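Local coordinates for TetR family transcription regulator (Marinobacter aquaeolei, PDB 3PAS), which probably binds regulatory DNA through a helix-turn-helix motif and controls transcription, as TetR family regulators do, at residues F93-R104 with I159-L167. Sequence-based numbering, arbitrary orientation. Where two conformers were deposited one is given.
Sequences FRIGLERPELFR and IYHLVQRCL. With ACT (acetate ion), chain M.
With CG anti to the backbone N (chi1 -156°), F93 swings its ring across to helix 148-167, where V163, whose CG2 lies anti to its carbonyl carbon, sets that methyl over one ring face. The CH-pi contact runs 3.9 Å from V163 CG2 to the centroid of the F93 ring. In the conformer given, C166 SG lies at the edge of the same ring, and L162 CB comes within 3.7 Å of CE2 of F93, so the ring is a knob among I159, L162, V163 and C166. Cut back to an alanine, F93 would probably leave a gap beside L162 CB and the V163 methyl without a ring face to lie on. V163 is a knob in return, among F93, G96, L97 and F103; G96, with no side chain, lets it lie against the backbone, V163 CG1 3.4 Å from G96 O. This is helix packing inside the all-helical C-terminal domain of a TetR-type regulator: at the end of helix 81-98, residues 93-98 cross residues 159-167 at -39°, their axes 9.3 Å apart at the closest. After the break at R99, helix 100-110 brings F103 CD2 to 3.9 Å from Y160 CD1. Farther out, R104 NH1 gives Y160 OH a weak hydrogen bond of 3.0 Å, the guanidinium turned 20° from the ring plane. An acetate, probably from the crystallisation liquor, sits here with its methyl over one face of Y160 and OXT taking a weak hydrogen bond from R104 NH1.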
ATOM      1  N   PHE B  93     -13.792  -7.811  -0.383  1.00 19.31           N
ATOM      2  CA  PHE B  93     -13.739  -6.864  -1.481  1.00 19.89           C
ATOM      3  C   PHE B  93     -15.067  -6.094  -1.499  1.00 20.11           C
ATOM      4  O   PHE B  93     -15.059  -4.872  -1.647  1.00 19.81           O
ATOM      5  CB  PHE B  93     -13.470  -7.600  -2.786  1.00 16.00           C
ATOM      6  CG  PHE B  93     -12.833  -6.740  -3.844  1.00 23.33           C
ATOM      7  CD1 PHE B  93     -13.524  -5.690  -4.393  1.00 19.99           C
ATOM      8  CD2 PHE B  93     -11.576  -7.038  -4.345  1.00 19.79           C
ATOM      9  CE1 PHE B  93     -12.969  -4.921  -5.378  1.00 20.60           C
ATOM     10  CE2 PHE B  93     -11.008  -6.254  -5.288  1.00 24.27           C
ATOM     11  CZ  PHE B  93     -11.711  -5.206  -5.845  1.00 23.70           C
ATOM     12  N   ARG B  94     -16.197  -6.793  -1.297  1.00 20.26           N
ATOM     13  CA  ARG B  94     -17.499  -6.144  -1.279  1.00 20.42           C
ATOM     14  C   ARG B  94     -17.649  -5.198  -0.104  1.00 20.26           C
ATOM     15  O   ARG B  94     -18.236  -4.137  -0.245  1.00 20.90           O
ATOM     16  CB  ARG B  94     -18.620  -7.176  -1.239  1.00 22.45           C
ATOM     17  CG  ARG B  94     -18.755  -7.915  -2.535  1.00 30.42           C
ATOM     18  CD  ARG B  94     -19.817  -9.026  -2.478  1.00 37.50           C
ATOM     19  NE  ARG B  94     -20.156  -9.442  -3.842  1.00 34.63           N
ATOM     20  CZ  ARG B  94     -21.375  -9.465  -4.380  1.00 42.75           C
ATOM     21  NH1 ARG B  94     -22.473  -9.151  -3.684  1.00 38.92           N
ATOM     22  NH2 ARG B  94     -21.489  -9.832  -5.645  1.00 36.36           N
ATOM     23  N   ILE B  95     -17.142  -5.588   1.058  1.00 20.85           N
ATOM     24  CA  ILE B  95     -17.154  -4.713   2.226  1.00 20.49           C
ATOM     25  C   ILE B  95     -16.372  -3.437   1.950  1.00 19.05           C
ATOM     26  O   ILE B  95     -16.855  -2.346   2.270  1.00 22.90           O
ATOM     27  CB  ILE B  95     -16.628  -5.406   3.510  1.00 22.49           C
ATOM     28  CG1 ILE B  95     -17.559  -6.562   3.913  1.00 23.53           C
ATOM     29  CG2 ILE B  95     -16.411  -4.363   4.653  1.00 20.92           C
ATOM     30  CD1 ILE B  95     -16.927  -7.551   4.970  1.00 25.58           C
ATOM     31  N   GLY B  96     -15.192  -3.564   1.337  1.00 19.04           N
ATOM     32  CA  GLY B  96     -14.362  -2.400   0.987  1.00 18.45           C
ATOM     33  C   GLY B  96     -15.095  -1.454   0.045  1.00 21.04           C
ATOM     34  O   GLY B  96     -15.011  -0.236   0.187  1.00 21.48           O
ATOM     35  N   LEU B  97     -15.803  -2.019  -0.942  1.00 21.34           N
ATOM     36  CA  LEU B  97     -16.542  -1.203  -1.920  1.00 21.66           C
ATOM     37  C   LEU B  97     -17.725  -0.438  -1.303  1.00 24.11           C
ATOM     38  O   LEU B  97     -17.958   0.718  -1.657  1.00 23.78           O
ATOM     39  CB  LEU B  97     -17.044  -2.038  -3.102  1.00 21.96           C
ATOM     40  CG  LEU B  97     -15.951  -2.569  -4.042  1.00 27.23           C
ATOM     41  CD1 LEU B  97     -16.611  -3.538  -5.079  1.00 28.20           C
ATOM     42  CD2 LEU B  97     -15.131  -1.451  -4.745  1.00 24.20           C
ATOM     43  N   GLU B  98     -18.413  -1.064  -0.362  1.00 22.10           N
ATOM     44  CA  GLU B  98     -19.588  -0.461   0.254  0.50 23.54           C
ATOM     45  C   GLU B  98     -19.267   0.403   1.465  1.00 22.70           C
ATOM     46  O   GLU B  98     -19.921   1.438   1.677  1.00 22.90           O
ATOM     47  CB  GLU B  98     -20.600  -1.551   0.621  0.50 24.43           C
ATOM     48  CG  GLU B  98     -21.081  -2.371  -0.592  0.50 33.89           C
ATOM     49  CD  GLU B  98     -22.092  -1.632  -1.487  0.50 41.60           C
ATOM     50  OE1 GLU B  98     -23.228  -1.377  -1.019  0.50 47.31           O
ATOM     51  OE2 GLU B  98     -21.768  -1.346  -2.669  0.50 49.80           O
ATOM     52  N   ARG B  99     -18.257  -0.004   2.240  1.00 20.48           N
ATOM     53  CA  ARG B  99     -17.891   0.662   3.469  0.50 20.06           C
ATOM     54  C   ARG B  99     -16.378   0.873   3.525  1.00 19.24           C
ATOM     55  O   ARG B  99     -15.670   0.368   4.425  1.00 19.90           O
ATOM     56  CB  ARG B  99     -18.406  -0.147   4.653  0.50 21.45           C
ATOM     57  CG  ARG B  99     -19.908  -0.364   4.605  0.50 24.24           C
ATOM     58  CD  ARG B  99     -20.536  -0.143   5.959  0.50 21.88           C
ATOM     59  NE  ARG B  99     -20.029   1.103   6.505  0.50 21.63           N
ATOM     60  CZ  ARG B  99     -20.089   1.419   7.784  0.50 15.03           C
ATOM     61  NH1 ARG B  99     -20.672   0.591   8.628  0.50 21.64           N
ATOM     62  NH2 ARG B  99     -19.606   2.551   8.187  0.50 19.37           N
ATOM     63  N   PRO B 100     -15.848   1.638   2.555  1.00 18.83           N
ATOM     64  CA  PRO B 100     -14.389   1.796   2.535  1.00 18.62           C
ATOM     65  C   PRO B 100     -13.860   2.495   3.815  1.00 18.55           C
ATOM     66  O   PRO B 100     -12.690   2.345   4.194  1.00 20.72           O
ATOM     67  CB  PRO B 100     -14.169   2.665   1.306  1.00 17.74           C
ATOM     68  CG  PRO B 100     -15.401   3.349   1.084  1.00 20.80           C
ATOM     69  CD  PRO B 100     -16.488   2.453   1.524  1.00 18.59           C
ATOM     70  N   GLU B 101     -14.706   3.267   4.464  1.00 21.44           N
ATOM     71  CA  GLU B 101     -14.317   3.921   5.731  1.00 21.85           C
ATOM     72  C   GLU B 101     -13.889   2.925   6.815  1.00 22.02           C
ATOM     73  O   GLU B 101     -13.043   3.237   7.679  1.00 22.83           O
ATOM     74  CB  GLU B 101     -15.456   4.843   6.220  1.00 25.52           C
ATOM     75  CG  GLU B 101     -16.758   4.109   6.574  1.00 22.87           C
ATOM     76  CD  GLU B 101     -17.738   3.848   5.418  1.00 25.06           C
ATOM     77  OE1 GLU B 101     -17.373   3.946   4.235  1.00 23.74           O
ATOM     78  OE2 GLU B 101     -18.899   3.547   5.727  1.00 27.68           O
ATOM     79  N   LEU B 102     -14.420   1.699   6.778  1.00 21.54           N
ATOM     80  CA  LEU B 102     -14.001   0.657   7.722  1.00 21.39           C
ATOM     81  C   LEU B 102     -12.539   0.270   7.445  1.00 23.74           C
ATOM     82  O   LEU B 102     -11.718   0.164   8.355  1.00 19.75           O
ATOM     83  CB  LEU B 102     -14.883  -0.580   7.578  1.00 21.82           C
ATOM     84  CG  LEU B 102     -16.358  -0.540   7.964  1.00 24.45           C
ATOM     85  CD1 LEU B 102     -16.943  -1.963   7.614  1.00 24.87           C
ATOM     86  CD2 LEU B 102     -16.557  -0.172   9.508  1.00 21.41           C
ATOM     87  N   PHE B 103     -12.207   0.023   6.189  1.00 24.06           N
ATOM     88  CA  PHE B 103     -10.818  -0.248   5.812  1.00 23.15           C
ATOM     89  C   PHE B 103      -9.890   0.938   6.166  1.00 23.73           C
ATOM     90  O   PHE B 103      -8.768   0.736   6.617  1.00 23.51           O
ATOM     91  CB  PHE B 103     -10.696  -0.441   4.288  1.00 27.64           C
ATOM     92  CG  PHE B 103     -11.103  -1.803   3.767  1.00 29.60           C
ATOM     93  CD1 PHE B 103     -11.957  -2.636   4.466  1.00 28.70           C
ATOM     94  CD2 PHE B 103     -10.650  -2.222   2.500  1.00 27.90           C
ATOM     95  CE1 PHE B 103     -12.342  -3.884   3.943  1.00 33.35           C
ATOM     96  CE2 PHE B 103     -11.017  -3.452   2.002  1.00 26.76           C
ATOM     97  CZ  PHE B 103     -11.877  -4.281   2.736  1.00 28.98           C
ATOM     98  N   ARG B 104     -10.337   2.161   5.900  1.00 22.81           N
ATOM     99  CA  ARG B 104      -9.491   3.343   6.179  1.00 26.19           C
ATOM    100  C   ARG B 104      -9.246   3.513   7.689  1.00 25.55           C
ATOM    101  O   ARG B 104      -8.107   3.771   8.112  1.00 25.66           O
ATOM    102  CB  ARG B 104     -10.130   4.576   5.588  1.00 27.77           C
ATOM    103  CG  ARG B 104      -9.323   5.824   5.728  1.00 39.94           C
ATOM    104  CD  ARG B 104      -9.593   6.739   4.545  1.00 53.21           C
ATOM    105  NE  ARG B 104      -8.326   7.289   4.100  1.00 67.75           N
ATOM    106  CZ  ARG B 104      -7.368   6.588   3.489  1.00 77.15           C
ATOM    107  NH1 ARG B 104      -7.515   5.283   3.232  1.00 80.97           N
ATOM    108  NH2 ARG B 104      -6.243   7.196   3.136  1.00 78.89           N
ATOM    109  N   ILE B 159      -6.544  -6.600  -1.719  1.00 19.36           N
ATOM    110  CA  ILE B 159      -7.968  -6.235  -1.610  1.00 18.29           C
ATOM    111  C   ILE B 159      -8.085  -4.715  -1.290  1.00 20.02           C
ATOM    112  O   ILE B 159      -8.748  -3.989  -2.000  1.00 18.77           O
ATOM    113  CB  ILE B 159      -8.743  -7.061  -0.577  1.00 17.27           C
ATOM    114  CG1 ILE B 159      -8.639  -8.569  -0.924  1.00 20.01           C
ATOM    115  CG2 ILE B 159     -10.258  -6.583  -0.533  1.00 17.35           C
ATOM    116  CD1 ILE B 159      -9.227  -9.533   0.078  1.00 17.07           C
ATOM    117  N   TYR B 160      -7.383  -4.256  -0.275  1.00 22.95           N
ATOM    118  CA  TYR B 160      -7.307  -2.822   0.044  1.00 23.21           C
ATOM    119  C   TYR B 160      -6.886  -1.956  -1.158  1.00 21.92           C
ATOM    120  O   TYR B 160      -7.563  -0.993  -1.532  1.00 22.24           O
ATOM    121  CB  TYR B 160      -6.318  -2.623   1.198  1.00 27.22           C
ATOM    122  CG  TYR B 160      -6.239  -1.196   1.711  1.00 30.78           C
ATOM    123  CD1 TYR B 160      -7.063  -0.747   2.729  1.00 34.77           C
ATOM    124  CD2 TYR B 160      -5.285  -0.303   1.194  1.00 34.56           C
ATOM    125  CE1 TYR B 160      -6.968   0.591   3.208  1.00 41.15           C
ATOM    126  CE2 TYR B 160      -5.173   1.004   1.660  1.00 40.65           C
ATOM    127  CZ  TYR B 160      -6.019   1.448   2.652  1.00 41.73           C
ATOM    128  OH  TYR B 160      -5.898   2.746   3.086  1.00 56.17           O
ATOM    129  N   HIS B 161      -5.803  -2.341  -1.807  1.00 22.73           N
ATOM    130  CA  HIS B 161      -5.266  -1.589  -2.953  1.00 22.22           C
ATOM    131  C   HIS B 161      -6.248  -1.549  -4.116  1.00 22.97           C
ATOM    132  O   HIS B 161      -6.482  -0.500  -4.670  1.00 21.23           O
ATOM    133  CB  HIS B 161      -3.921  -2.198  -3.343  1.00 26.61           C
ATOM    134  CG  HIS B 161      -3.217  -1.501  -4.462  1.00 29.41           C
ATOM    135  ND1 HIS B 161      -2.612  -0.265  -4.318  1.00 33.57           N
ATOM    136  CD2 HIS B 161      -3.006  -1.883  -5.749  1.00 29.69           C
ATOM    137  CE1 HIS B 161      -2.065   0.086  -5.476  1.00 41.31           C
ATOM    138  NE2 HIS B 161      -2.283  -0.881  -6.362  1.00 28.44           N
ATOM    139  N   LEU B 162      -6.859  -2.690  -4.440  1.00 21.07           N
ATOM    140  CA  LEU B 162      -7.803  -2.776  -5.560  1.00 21.69           C
ATOM    141  C   LEU B 162      -9.127  -2.087  -5.243  1.00 20.31           C
ATOM    142  O   LEU B 162      -9.724  -1.445  -6.132  1.00 22.06           O
ATOM    143  CB  LEU B 162      -8.019  -4.216  -5.973  1.00 17.48           C
ATOM    144  CG  LEU B 162      -6.810  -4.830  -6.725  1.00 19.62           C
ATOM    145  CD1 LEU B 162      -6.968  -6.397  -6.902  1.00 18.63           C
ATOM    146  CD2 LEU B 162      -6.646  -4.174  -8.061  1.00 18.35           C
ATOM    147  N   VAL B 163      -9.604  -2.204  -4.000  1.00 19.94           N
ATOM    148  CA  VAL B 163     -10.806  -1.434  -3.599  1.00 21.48           C
ATOM    149  C   VAL B 163     -10.573   0.078  -3.830  1.00 23.08           C
ATOM    150  O   VAL B 163     -11.423   0.804  -4.328  1.00 24.28           O
ATOM    151  CB  VAL B 163     -11.205  -1.740  -2.179  1.00 20.39           C
ATOM    152  CG1 VAL B 163     -12.195  -0.614  -1.629  1.00 19.12           C
ATOM    153  CG2 VAL B 163     -11.860  -3.157  -2.118  1.00 17.64           C
ATOM    154  N   GLN B 164      -9.400   0.533  -3.440  1.00 25.42           N
ATOM    155  CA  GLN B 164      -9.043   1.955  -3.548  1.00 28.03           C
ATOM    156  C   GLN B 164      -9.014   2.360  -5.025  1.00 29.67           C
ATOM    157  O   GLN B 164      -9.647   3.353  -5.407  1.00 31.11           O
ATOM    158  CB  GLN B 164      -7.712   2.206  -2.852  1.00 29.68           C
ATOM    159  CG  GLN B 164      -7.172   3.650  -2.936  1.00 43.83           C
ATOM    160  CD  GLN B 164      -6.105   3.941  -1.877  1.00 51.12           C
ATOM    161  OE1 GLN B 164      -6.394   4.000  -0.670  1.00 49.00           O
ATOM    162  NE2 GLN B 164      -4.882   4.161  -2.331  1.00 60.85           N
ATOM    163  N   ARG B 165      -8.342   1.564  -5.861  1.00 25.62           N
ATOM    164  CA  ARG B 165      -8.367   1.799  -7.298  1.00 24.84           C
ATOM    165  C   ARG B 165      -9.787   1.827  -7.865  1.00 26.84           C
ATOM    166  O   ARG B 165     -10.109   2.670  -8.717  1.00 26.54           O
ATOM    167  CB  ARG B 165      -7.470   0.798  -8.048  1.00 23.52           C
ATOM    168  CG  ARG B 165      -5.988   1.007  -7.805  1.00 32.61           C
ATOM    169  CD  ARG B 165      -5.096   0.189  -8.746  1.00 39.59           C
ATOM    170  NE  ARG B 165      -5.023   0.850 -10.043  1.00 49.25           N
ATOM    171  CZ  ARG B 165      -3.918   1.154 -10.716  1.00 50.07           C
ATOM    172  NH1 ARG B 165      -2.699   0.814 -10.287  1.00 48.06           N
ATOM    173  NH2 ARG B 165      -4.048   1.748 -11.892  1.00 56.42           N
ATOM    174  N   CYS B 166     -10.652   0.941  -7.407  1.00 26.47           N
ATOM    175  CA  CYS B 166     -12.026   0.920  -7.895  0.50 28.00           C
ATOM    176  C   CYS B 166     -12.734   2.208  -7.569  1.00 30.91           C
ATOM    177  O   CYS B 166     -13.367   2.802  -8.434  1.00 32.14           O
ATOM    178  CB  CYS B 166     -12.831  -0.221  -7.278  0.50 28.11           C
ATOM    179  SG  CYS B 166     -12.339  -1.769  -7.886  0.50 20.86           S
ATOM    180  N   LEU B 167     -12.619   2.643  -6.315  1.00 32.61           N
ATOM    181  CA  LEU B 167     -13.320   3.855  -5.879  1.00 34.97           C
ATOM    182  C   LEU B 167     -12.767   5.152  -6.554  1.00 36.58           C
ATOM    183  O   LEU B 167     -13.519   6.130  -6.684  1.00 38.90           O
ATOM    184  CB  LEU B 167     -13.334   3.953  -4.364  1.00 32.73           C
ATOM    185  CG  LEU B 167     -14.220   2.902  -3.656  1.00 32.67           C
ATOM    186  CD1 LEU B 167     -13.856   2.881  -2.229  1.00 29.41           C
ATOM    187  CD2 LEU B 167     -15.757   3.126  -3.813  1.00 34.82           C
TER
HETATM  188  C   ACT M 206      -9.781   2.548   0.893  1.00 66.00           C
HETATM  189  O   ACT M 206      -9.859   3.154  -0.200  1.00 66.34           O
HETATM  190  OXT ACT M 206      -9.639   3.277   1.896  1.00 65.77           O
HETATM  191  CH3 ACT M 206      -9.837   1.053   0.993  1.00 63.99           C